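PDB 3CK6: putative membrane transport protein, which probably acts as a zinc-proton symporter of the CorA family, taking up zinc ions through a homopentamer with a funnel-shaped cytoplasmic domain. Local coordinates for residues Pro67-Leu81 with Pro189-Glu203. The protein carries 1 engineered substitution. Numbering follows the deposited sequence.
Sequences PSFHPLDDDNFMLIL and PQQYAIRDLIESESE
Phe69, Phe77, Leu79 and Leu197 form the apolar centre of a beta-hairpin packed on a helix in the cytoplasmic domain, where the edge of the mixed sheet lies on helix 173-199. The hairpin of 68-71 and 77-81, closed by a type II' turn from Asp73 to Asn76, shows how a sheet packs on a helix through one face while water serves the polar groups at its margin. Strand 68-71 runs at 28° to the axis of helical segment 189-199; the two axes come within 6.6 Å, and Ala193 CB sits 3.6 Å from Ser68 N, a fit that the small alanine permits.

Phe69 lays its ring along the helix because its first torsion (chi1 171°) turns CG away from the backbone N. Leu197 CA stands over one face, 3.8 Å from the ring centroid in a CH-pi contact, and the far end of the ring meets Ser200, CZ to CB at 3.4 Å. Leu197 CD1 then reaches over a face of Phe77, whose edge meets Ser202 OG, while Leu197 CD2 touches Leu79 CD2. At the other end, the amide of Gln190 lies against Leu81, and its OE1 accepts from Arg82 N.

Four waters bridge the segments. One joins Pro67 O to Pro189 O; two donate to Asp196 OD2 and link it to Phe69 N and Phe69 O, while Arg195 holds OD1 side-on through NE and NH2, its NH2 at 3.0 Å. The fourth connects Asp75 O with Ser202 OG; Ser202 is the N-cap of helix 203-206, its OG bonding to Leu204 N.

Strand 96-103 pairs with 77-83 on the inner side of the hairpin. Helix 134-161 closes over the apolar layer through Leu138, Ile142 and Leu145, helix 209-246 packs on Gln191 and Ile198, and Asn217 of a neighbouring subunit bonds to Ser68 OG.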
ATOM      1  N   PRO E  67       0.288  21.141  -0.981  1.00 25.47           N
ATOM      2  CA  PRO E  67      -0.942  21.079  -1.783  1.00 24.64           C
ATOM      3  C   PRO E  67      -2.033  20.254  -1.098  1.00 25.52           C
ATOM      4  O   PRO E  67      -1.777  19.169  -0.554  1.00 25.37           O
ATOM      5  CB  PRO E  67      -0.495  20.403  -3.084  1.00 25.51           C
ATOM      6  CG  PRO E  67       0.994  20.755  -3.178  1.00 24.40           C
ATOM      7  CD  PRO E  67       1.481  20.719  -1.743  1.00 24.52           C
ATOM      8  N   SER E  68      -3.252  20.781  -1.134  1.00 25.46           N
ATOM      9  CA  SER E  68      -4.343  20.179  -0.408  1.00 26.97           C
ATOM     10  C   SER E  68      -5.658  20.843  -0.764  1.00 26.92           C
ATOM     11  O   SER E  68      -5.704  21.976  -1.272  1.00 27.84           O
ATOM     12  CB  SER E  68      -4.117  20.286   1.110  1.00 26.56           C
ATOM     13  OG  SER E  68      -3.656  21.584   1.464  1.00 29.24           O
ATOM     14  N   PHE E  69      -6.721  20.135  -0.440  1.00 27.28           N
ATOM     15  CA  PHE E  69      -8.066  20.634  -0.614  1.00 27.47           C
ATOM     16  C   PHE E  69      -8.771  20.589   0.741  1.00 27.69           C
ATOM     17  O   PHE E  69      -8.669  19.601   1.471  1.00 27.99           O
ATOM     18  CB  PHE E  69      -8.822  19.793  -1.648  1.00 27.52           C
ATOM     19  CG  PHE E  69     -10.315  20.114  -1.722  1.00 26.45           C
ATOM     20  CD1 PHE E  69     -10.780  21.191  -2.496  1.00 26.05           C
ATOM     21  CD2 PHE E  69     -11.226  19.360  -1.013  1.00 25.63           C
ATOM     22  CE1 PHE E  69     -12.141  21.515  -2.555  1.00 27.72           C
ATOM     23  CE2 PHE E  69     -12.605  19.673  -1.066  1.00 26.12           C
ATOM     24  CZ  PHE E  69     -13.057  20.758  -1.845  1.00 26.24           C
ATOM     25  N   HIS E  70      -9.500  21.657   1.057  1.00 27.80           N
ATOM     26  CA  HIS E  70     -10.130  21.822   2.355  1.00 28.13           C
ATOM     27  C   HIS E  70     -11.565  22.271   2.106  1.00 27.79           C
ATOM     28  O   HIS E  70     -11.786  23.429   1.771  1.00 27.02           O
ATOM     29  CB  HIS E  70      -9.410  22.914   3.155  1.00 27.86           C
ATOM     30  CG  HIS E  70      -7.946  22.654   3.369  1.00 31.66           C
ATOM     31  ND1 HIS E  70      -7.466  21.977   4.469  1.00 36.03           N
ATOM     32  CD2 HIS E  70      -6.860  22.983   2.628  1.00 32.26           C
ATOM     33  CE1 HIS E  70      -6.146  21.887   4.393  1.00 34.37           C
ATOM     34  NE2 HIS E  70      -5.753  22.486   3.284  1.00 34.88           N
ATOM     35  N   PRO E  71     -12.535  21.371   2.290  1.00 28.28           N
ATOM     36  CA  PRO E  71     -13.920  21.846   2.214  1.00 29.15           C
ATOM     37  C   PRO E  71     -14.271  22.659   3.458  1.00 29.20           C
ATOM     38  O   PRO E  71     -14.010  22.205   4.581  1.00 29.64           O
ATOM     39  CB  PRO E  71     -14.741  20.552   2.164  1.00 29.56           C
ATOM     40  CG  PRO E  71     -13.874  19.509   2.747  1.00 29.62           C
ATOM     41  CD  PRO E  71     -12.437  19.927   2.576  1.00 28.17           C
ATOM     42  N   LEU E  72     -14.841  23.849   3.264  1.00 29.48           N
ATOM     43  CA  LEU E  72     -15.191  24.737   4.385  1.00 29.82           C
ATOM     44  C   LEU E  72     -16.728  24.810   4.592  1.00 30.93           C
ATOM     45  O   LEU E  72     -17.435  23.855   4.263  1.00 30.59           O
ATOM     46  CB  LEU E  72     -14.534  26.116   4.195  1.00 28.92           C
ATOM     47  CG  LEU E  72     -12.990  26.046   4.084  1.00 29.49           C
ATOM     48  CD1 LEU E  72     -12.421  27.379   3.645  1.00 28.81           C
ATOM     49  CD2 LEU E  72     -12.330  25.573   5.401  1.00 29.34           C
ATOM     50  N   ASP E  73     -17.244  25.913   5.122  1.00 31.74           N
ATOM     51  CA  ASP E  73     -18.719  26.026   5.310  1.00 34.32           C
ATOM     52  C   ASP E  73     -19.467  26.217   3.990  1.00 34.10           C
ATOM     53  O   ASP E  73     -18.900  26.705   3.022  1.00 34.02           O
ATOM     54  CB  ASP E  73     -19.072  27.197   6.219  1.00 35.13           C
ATOM     55  CG  ASP E  73     -18.642  26.983   7.669  1.00 39.55           C
ATOM     56  OD1 ASP E  73     -18.535  25.812   8.132  1.00 43.88           O
ATOM     57  OD2 ASP E  73     -18.419  28.008   8.352  1.00 43.10           O
ATOM     58  N   ASP E  74     -20.754  25.876   3.964  1.00 35.06           N
ATOM     59  CA  ASP E  74     -21.566  26.155   2.789  1.00 35.41           C
ATOM     60  C   ASP E  74     -20.871  25.577   1.555  1.00 34.62           C
ATOM     61  O   ASP E  74     -20.427  24.418   1.550  1.00 34.68           O
ATOM     62  CB  ASP E  74     -21.766  27.675   2.650  1.00 36.30           C
ATOM     63  CG  ASP E  74     -22.624  28.267   3.780  1.00 40.27           C
ATOM     64  OD1 ASP E  74     -23.789  27.832   3.939  1.00 42.37           O
ATOM     65  OD2 ASP E  74     -22.135  29.168   4.503  1.00 43.89           O
ATOM     66  N   ASP E  75     -20.731  26.395   0.525  1.00 33.45           N
ATOM     67  CA  ASP E  75     -20.047  25.941  -0.673  1.00 32.62           C
ATOM     68  C   ASP E  75     -18.570  26.356  -0.760  1.00 30.49           C
ATOM     69  O   ASP E  75     -17.944  26.164  -1.802  1.00 30.73           O
ATOM     70  CB  ASP E  75     -20.823  26.390  -1.912  1.00 33.08           C
ATOM     71  CG  ASP E  75     -22.208  25.768  -1.980  1.00 37.21           C
ATOM     72  OD1 ASP E  75     -22.314  24.522  -1.888  1.00 39.80           O
ATOM     73  OD2 ASP E  75     -23.189  26.526  -2.114  1.00 40.19           O
ATOM     74  N   ASN E  76     -18.016  26.873   0.337  1.00 28.04           N
ATOM     75  CA  ASN E  76     -16.651  27.402   0.351  1.00 26.41           C
ATOM     76  C   ASN E  76     -15.611  26.305   0.449  1.00 25.97           C
ATOM     77  O   ASN E  76     -15.873  25.205   0.970  1.00 25.27           O
ATOM     78  CB  ASN E  76     -16.437  28.400   1.511  1.00 26.03           C
ATOM     79  CG  ASN E  76     -17.517  29.486   1.552  1.00 26.17           C
ATOM     80  OD1 ASN E  76     -18.016  29.909   0.517  1.00 26.34           O
ATOM     81  ND2 ASN E  76     -17.883  29.919   2.748  1.00 23.26           N
ATOM     82  N   PHE E  77     -14.435  26.611  -0.069  1.00 25.14           N
ATOM     83  CA  PHE E  77     -13.297  25.714   0.108  1.00 25.00           C
ATOM     84  C   PHE E  77     -11.991  26.452  -0.020  1.00 24.77           C
ATOM     85  O   PHE E  77     -11.952  27.608  -0.482  1.00 24.11           O
ATOM     86  CB  PHE E  77     -13.359  24.503  -0.862  1.00 24.34           C
ATOM     87  CG  PHE E  77     -13.221  24.846  -2.330  1.00 24.79           C
ATOM     88  CD1 PHE E  77     -11.976  25.172  -2.888  1.00 26.01           C
ATOM     89  CD2 PHE E  77     -14.330  24.752  -3.175  1.00 25.78           C
ATOM     90  CE1 PHE E  77     -11.847  25.455  -4.277  1.00 27.29           C
ATOM     91  CE2 PHE E  77     -14.212  25.025  -4.559  1.00 26.03           C
ATOM     92  CZ  PHE E  77     -12.989  25.378  -5.112  1.00 22.08           C
HETATM   93  N   MSE E  78     -10.921  25.779   0.404  1.00 24.97           N
HETATM   94  CA  MSE E  78      -9.555  26.234   0.111  1.00 27.02           C
HETATM   95  C   MSE E  78      -8.875  25.185  -0.723  1.00 25.65           C
HETATM   96  O   MSE E  78      -8.962  24.003  -0.406  1.00 25.55           O
HETATM   97  CB  MSE E  78      -8.743  26.435   1.390  1.00 25.46           C
HETATM   98  CG  MSE E  78      -7.301  26.978   1.158  1.00 29.21           C
HETATM   99 SE   MSE E  78      -6.407  27.255   2.904  0.80 32.33          SE
HETATM  100  CE  MSE E  78      -7.576  28.515   3.628  1.00 30.76           C
ATOM    101  N   LEU E  79      -8.174  25.633  -1.760  1.00 25.94           N
ATOM    102  CA  LEU E  79      -7.332  24.775  -2.580  1.00 25.53           C
ATOM    103  C   LEU E  79      -5.919  25.347  -2.667  1.00 26.08           C
ATOM    104  O   LEU E  79      -5.702  26.492  -3.079  1.00 26.46           O
ATOM    105  CB  LEU E  79      -7.899  24.639  -3.998  1.00 24.99           C
ATOM    106  CG  LEU E  79      -7.157  23.712  -4.954  1.00 24.02           C
ATOM    107  CD1 LEU E  79      -7.224  22.242  -4.493  1.00 24.70           C
ATOM    108  CD2 LEU E  79      -7.741  23.876  -6.351  1.00 29.59           C
ATOM    109  N   ILE E  80      -4.961  24.522  -2.284  1.00 25.88           N
ATOM    110  CA  ILE E  80      -3.565  24.906  -2.331  1.00 26.43           C
ATOM    111  C   ILE E  80      -2.844  24.075  -3.356  1.00 26.79           C
ATOM    112  O   ILE E  80      -2.991  22.855  -3.357  1.00 28.17           O
ATOM    113  CB  ILE E  80      -2.914  24.771  -0.913  1.00 25.48           C
ATOM    114  CG1 ILE E  80      -3.637  25.719   0.056  1.00 26.49           C
ATOM    115  CG2 ILE E  80      -1.383  25.022  -0.986  1.00 26.59           C
ATOM    116  CD1 ILE E  80      -3.324  25.516   1.553  1.00 27.50           C
ATOM    117  N   LEU E  81      -2.035  24.739  -4.198  1.00 27.33           N
ATOM    118  CA  LEU E  81      -1.309  24.113  -5.288  1.00 27.67           C
ATOM    119  C   LEU E  81       0.108  24.652  -5.395  1.00 27.18           C
ATOM    120  O   LEU E  81       0.429  25.697  -4.842  1.00 27.89           O
ATOM    121  CB  LEU E  81      -2.019  24.355  -6.632  1.00 27.57           C
ATOM    122  CG  LEU E  81      -3.475  23.874  -6.717  1.00 27.73           C
ATOM    123  CD1 LEU E  81      -4.078  24.411  -7.996  1.00 27.46           C
ATOM    124  CD2 LEU E  81      -3.602  22.325  -6.648  1.00 28.40           C
ATOM    125  N   PRO E 189       1.156  15.177  -3.500  1.00 30.31           N
ATOM    126  CA  PRO E 189      -0.008  15.839  -2.858  1.00 29.69           C
ATOM    127  C   PRO E 189      -0.947  16.598  -3.806  1.00 28.76           C
ATOM    128  O   PRO E 189      -2.162  16.633  -3.555  1.00 29.07           O
ATOM    129  CB  PRO E 189       0.643  16.859  -1.912  1.00 29.28           C
ATOM    130  CG  PRO E 189       1.965  16.368  -1.653  1.00 30.07           C
ATOM    131  CD  PRO E 189       2.423  15.569  -2.851  1.00 30.33           C
ATOM    132  N   GLN E 190      -0.400  17.211  -4.862  1.00 28.03           N
ATOM    133  CA  GLN E 190      -1.207  17.950  -5.846  1.00 27.77           C
ATOM    134  C   GLN E 190      -2.208  17.031  -6.519  1.00 27.61           C
ATOM    135  O   GLN E 190      -3.352  17.418  -6.774  1.00 27.80           O
ATOM    136  CB  GLN E 190      -0.305  18.568  -6.915  1.00 29.02           C
ATOM    137  CG  GLN E 190      -0.980  19.605  -7.843  1.00 28.40           C
ATOM    138  CD  GLN E 190      -0.232  20.938  -7.802  1.00 31.04           C
ATOM    139  OE1 GLN E 190       0.203  21.358  -6.727  1.00 28.80           O
ATOM    140  NE2 GLN E 190      -0.035  21.580  -8.965  1.00 29.84           N
ATOM    141  N   GLN E 191      -1.768  15.822  -6.834  1.00 27.85           N
ATOM    142  CA  GLN E 191      -2.667  14.813  -7.399  1.00 27.61           C
ATOM    143  C   GLN E 191      -3.846  14.542  -6.461  1.00 27.74           C
ATOM    144  O   GLN E 191      -4.992  14.499  -6.904  1.00 26.25           O
ATOM    145  CB  GLN E 191      -1.908  13.517  -7.702  1.00 28.36           C
ATOM    146  CG  GLN E 191      -2.760  12.477  -8.473  1.00 28.00           C
ATOM    147  CD  GLN E 191      -2.028  11.156  -8.649  1.00 28.90           C
ATOM    148  OE1 GLN E 191      -0.863  11.120  -9.022  1.00 31.45           O
ATOM    149  NE2 GLN E 191      -2.708  10.069  -8.346  1.00 32.66           N
ATOM    150  N   TYR E 192      -3.555  14.338  -5.177  1.00 28.22           N
ATOM    151  CA  TYR E 192      -4.592  14.075  -4.199  1.00 29.54           C
ATOM    152  C   TYR E 192      -5.513  15.283  -3.961  1.00 28.83           C
ATOM    153  O   TYR E 192      -6.699  15.089  -3.734  1.00 29.05           O
ATOM    154  CB  TYR E 192      -4.033  13.526  -2.888  1.00 31.60           C
ATOM    155  CG  TYR E 192      -3.083  12.345  -3.055  1.00 36.32           C
ATOM    156  CD1 TYR E 192      -1.903  12.278  -2.308  1.00 39.49           C
ATOM    157  CD2 TYR E 192      -3.341  11.319  -3.981  1.00 39.55           C
ATOM    158  CE1 TYR E 192      -1.012  11.214  -2.454  1.00 41.52           C
ATOM    159  CE2 TYR E 192      -2.438  10.238  -4.142  1.00 41.00           C
ATOM    160  CZ  TYR E 192      -1.284  10.205  -3.366  1.00 40.04           C
ATOM    161  OH  TYR E 192      -0.373   9.169  -3.490  1.00 42.36           O
ATOM    162  N   ALA E 193      -4.963  16.501  -4.027  1.00 27.83           N
ATOM    163  CA  ALA E 193      -5.720  17.742  -3.855  1.00 27.69           C
ATOM    164  C   ALA E 193      -6.752  17.881  -4.980  1.00 27.24           C
ATOM    165  O   ALA E 193      -7.928  18.182  -4.731  1.00 26.75           O
ATOM    166  CB  ALA E 193      -4.782  18.962  -3.824  1.00 27.70           C
ATOM    167  N   ILE E 194      -6.320  17.590  -6.204  1.00 27.05           N
ATOM    168  CA  ILE E 194      -7.217  17.620  -7.354  1.00 26.87           C
ATOM    169  C   ILE E 194      -8.283  16.513  -7.265  1.00 27.85           C
ATOM    170  O   ILE E 194      -9.463  16.745  -7.573  1.00 27.09           O
ATOM    171  CB  ILE E 194      -6.416  17.601  -8.704  1.00 26.61           C
ATOM    172  CG1 ILE E 194      -5.596  18.899  -8.833  1.00 25.38           C
ATOM    173  CG2 ILE E 194      -7.405  17.396  -9.932  1.00 26.17           C
ATOM    174  CD1 ILE E 194      -4.389  18.840  -9.815  1.00 27.86           C
ATOM    175  N   ARG E 195      -7.885  15.314  -6.838  1.00 28.39           N
ATOM    176  CA  ARG E 195      -8.864  14.247  -6.607  1.00 29.17           C
ATOM    177  C   ARG E 195      -9.915  14.705  -5.600  1.00 29.33           C
ATOM    178  O   ARG E 195     -11.118  14.560  -5.844  1.00 29.00           O
ATOM    179  CB  ARG E 195      -8.203  12.972  -6.090  1.00 29.73           C
ATOM    180  CG  ARG E 195      -9.181  11.780  -5.959  1.00 32.94           C
ATOM    181  CD  ARG E 195      -8.616  10.735  -5.029  1.00 38.51           C
ATOM    182  NE  ARG E 195      -8.372  11.299  -3.701  1.00 42.63           N
ATOM    183  CZ  ARG E 195      -7.408  10.897  -2.879  1.00 44.33           C
ATOM    184  NH1 ARG E 195      -6.592   9.912  -3.233  1.00 46.93           N
ATOM    185  NH2 ARG E 195      -7.256  11.477  -1.696  1.00 42.36           N
ATOM    186  N   ASP E 196      -9.432  15.262  -4.487  1.00 29.28           N
ATOM    187  CA  ASP E 196     -10.280  15.723  -3.409  1.00 29.96           C
ATOM    188  C   ASP E 196     -11.216  16.825  -3.862  1.00 29.66           C
ATOM    189  O   ASP E 196     -12.372  16.816  -3.500  1.00 29.18           O
ATOM    190  CB  ASP E 196      -9.449  16.188  -2.209  1.00 29.30           C
ATOM    191  CG  ASP E 196      -8.798  15.034  -1.466  1.00 31.69           C
ATOM    192  OD1 ASP E 196      -9.083  13.854  -1.782  1.00 32.78           O
ATOM    193  OD2 ASP E 196      -7.989  15.305  -0.560  1.00 32.75           O
ATOM    194  N   LEU E 197     -10.702  17.765  -4.649  1.00 29.22           N
ATOM    195  CA  LEU E 197     -11.531  18.807  -5.205  1.00 28.83           C
ATOM    196  C   LEU E 197     -12.664  18.188  -6.024  1.00 28.27           C
ATOM    197  O   LEU E 197     -13.812  18.587  -5.885  1.00 26.80           O
ATOM    198  CB  LEU E 197     -10.709  19.740  -6.080  1.00 29.69           C
ATOM    199  CG  LEU E 197     -11.486  20.710  -6.972  1.00 29.52           C
ATOM    200  CD1 LEU E 197     -12.146  21.794  -6.122  1.00 29.13           C
ATOM    201  CD2 LEU E 197     -10.493  21.313  -7.961  1.00 31.45           C
ATOM    202  N   ILE E 198     -12.331  17.214  -6.866  1.00 28.43           N
ATOM    203  CA  ILE E 198     -13.363  16.552  -7.718  1.00 28.87           C
ATOM    204  C   ILE E 198     -14.403  15.834  -6.875  1.00 29.29           C
ATOM    205  O   ILE E 198     -15.610  15.943  -7.127  1.00 29.13           O
ATOM    206  CB  ILE E 198     -12.716  15.587  -8.753  1.00 28.74           C
ATOM    207  CG1 ILE E 198     -11.917  16.395  -9.776  1.00 28.53           C
ATOM    208  CG2 ILE E 198     -13.783  14.741  -9.497  1.00 28.10           C
ATOM    209  CD1 ILE E 198     -10.991  15.565 -10.667  1.00 29.30           C
ATOM    210  N   GLU E 199     -13.958  15.093  -5.867  1.00 29.83           N
ATOM    211  CA  GLU E 199     -14.907  14.288  -5.074  1.00 31.17           C
ATOM    212  C   GLU E 199     -15.835  15.134  -4.191  1.00 30.72           C
ATOM    213  O   GLU E 199     -16.828  14.624  -3.674  1.00 30.81           O
ATOM    214  CB  GLU E 199     -14.185  13.214  -4.243  1.00 31.67           C
ATOM    215  CG  GLU E 199     -13.086  12.462  -4.985  1.00 35.37           C
ATOM    216  CD  GLU E 199     -13.495  11.145  -5.630  1.00 40.74           C
ATOM    217  OE1 GLU E 199     -12.684  10.180  -5.517  1.00 41.08           O
ATOM    218  OE2 GLU E 199     -14.590  11.059  -6.265  1.00 42.77           O
ATOM    219  N   SER E 200     -15.504  16.419  -4.041  1.00 31.15           N
ATOM    220  CA  SER E 200     -16.288  17.378  -3.245  1.00 30.39           C
ATOM    221  C   SER E 200     -17.643  17.717  -3.872  1.00 31.13           C
ATOM    222  O   SER E 200     -18.567  18.134  -3.164  1.00 29.49           O
ATOM    223  CB  SER E 200     -15.482  18.668  -2.977  1.00 31.12           C
ATOM    224  OG  SER E 200     -15.496  19.560  -4.094  1.00 29.53           O
ATOM    225  N   GLU E 201     -17.759  17.541  -5.194  1.00 30.97           N
ATOM    226  CA  GLU E 201     -19.006  17.861  -5.922  1.00 32.34           C
ATOM    227  C   GLU E 201     -19.268  19.359  -5.910  1.00 31.58           C
ATOM    228  O   GLU E 201     -20.414  19.786  -5.938  1.00 31.19           O
ATOM    229  CB  GLU E 201     -20.221  17.173  -5.296  1.00 32.42           C
ATOM    230  CG  GLU E 201     -19.949  15.828  -4.700  1.00 36.76           C
ATOM    231  CD  GLU E 201     -20.338  14.734  -5.619  1.00 42.65           C
ATOM    232  OE1 GLU E 201     -19.595  14.480  -6.598  1.00 46.93           O
ATOM    233  OE2 GLU E 201     -21.395  14.139  -5.356  1.00 40.67           O
ATOM    234  N   SER E 202     -18.198  20.147  -5.837  1.00 30.96           N
ATOM    235  CA  SER E 202     -18.294  21.596  -5.939  1.00 30.75           C
ATOM    236  C   SER E 202     -18.958  21.952  -7.247  1.00 31.15           C
ATOM    237  O   SER E 202     -18.677  21.311  -8.269  1.00 30.95           O
ATOM    238  CB  SER E 202     -16.886  22.232  -5.919  1.00 30.31           C
ATOM    239  OG  SER E 202     -16.969  23.633  -6.155  1.00 29.82           O
ATOM    240  N   GLU E 203     -19.816  22.976  -7.211  1.00 30.90           N
ATOM    241  CA  GLU E 203     -20.466  23.522  -8.406  1.00 32.65           C
ATOM    242  C   GLU E 203     -19.445  23.904  -9.502  1.00 31.58           C
ATOM    243  O   GLU E 203     -19.722  23.772 -10.702  1.00 30.15           O
ATOM    244  CB  GLU E 203     -21.379  24.718  -8.039  1.00 32.93           C
ATOM    245  CG  GLU E 203     -20.632  25.859  -7.291  1.00 35.23           C
ATOM    246  CD  GLU E 203     -21.535  26.773  -6.448  1.00 35.38           C
ATOM    247  OE1 GLU E 203     -22.781  26.705  -6.566  1.00 37.72           O
ATOM    248  OE2 GLU E 203     -20.979  27.571  -5.662  1.00 39.83           O
TER
HETATM  249  O   HOH W   1      -3.173  16.888  -0.992  1.00 20.06           O
HETATM  250  O   HOH W   2      -6.087  17.251  -0.396  1.00 28.49           O
HETATM  251  O   HOH W   3      -9.356  16.855   1.522  1.00 32.52           O
HETATM  252  O   HOH W   4     -17.990  24.514  -3.735  1.00 23.63           O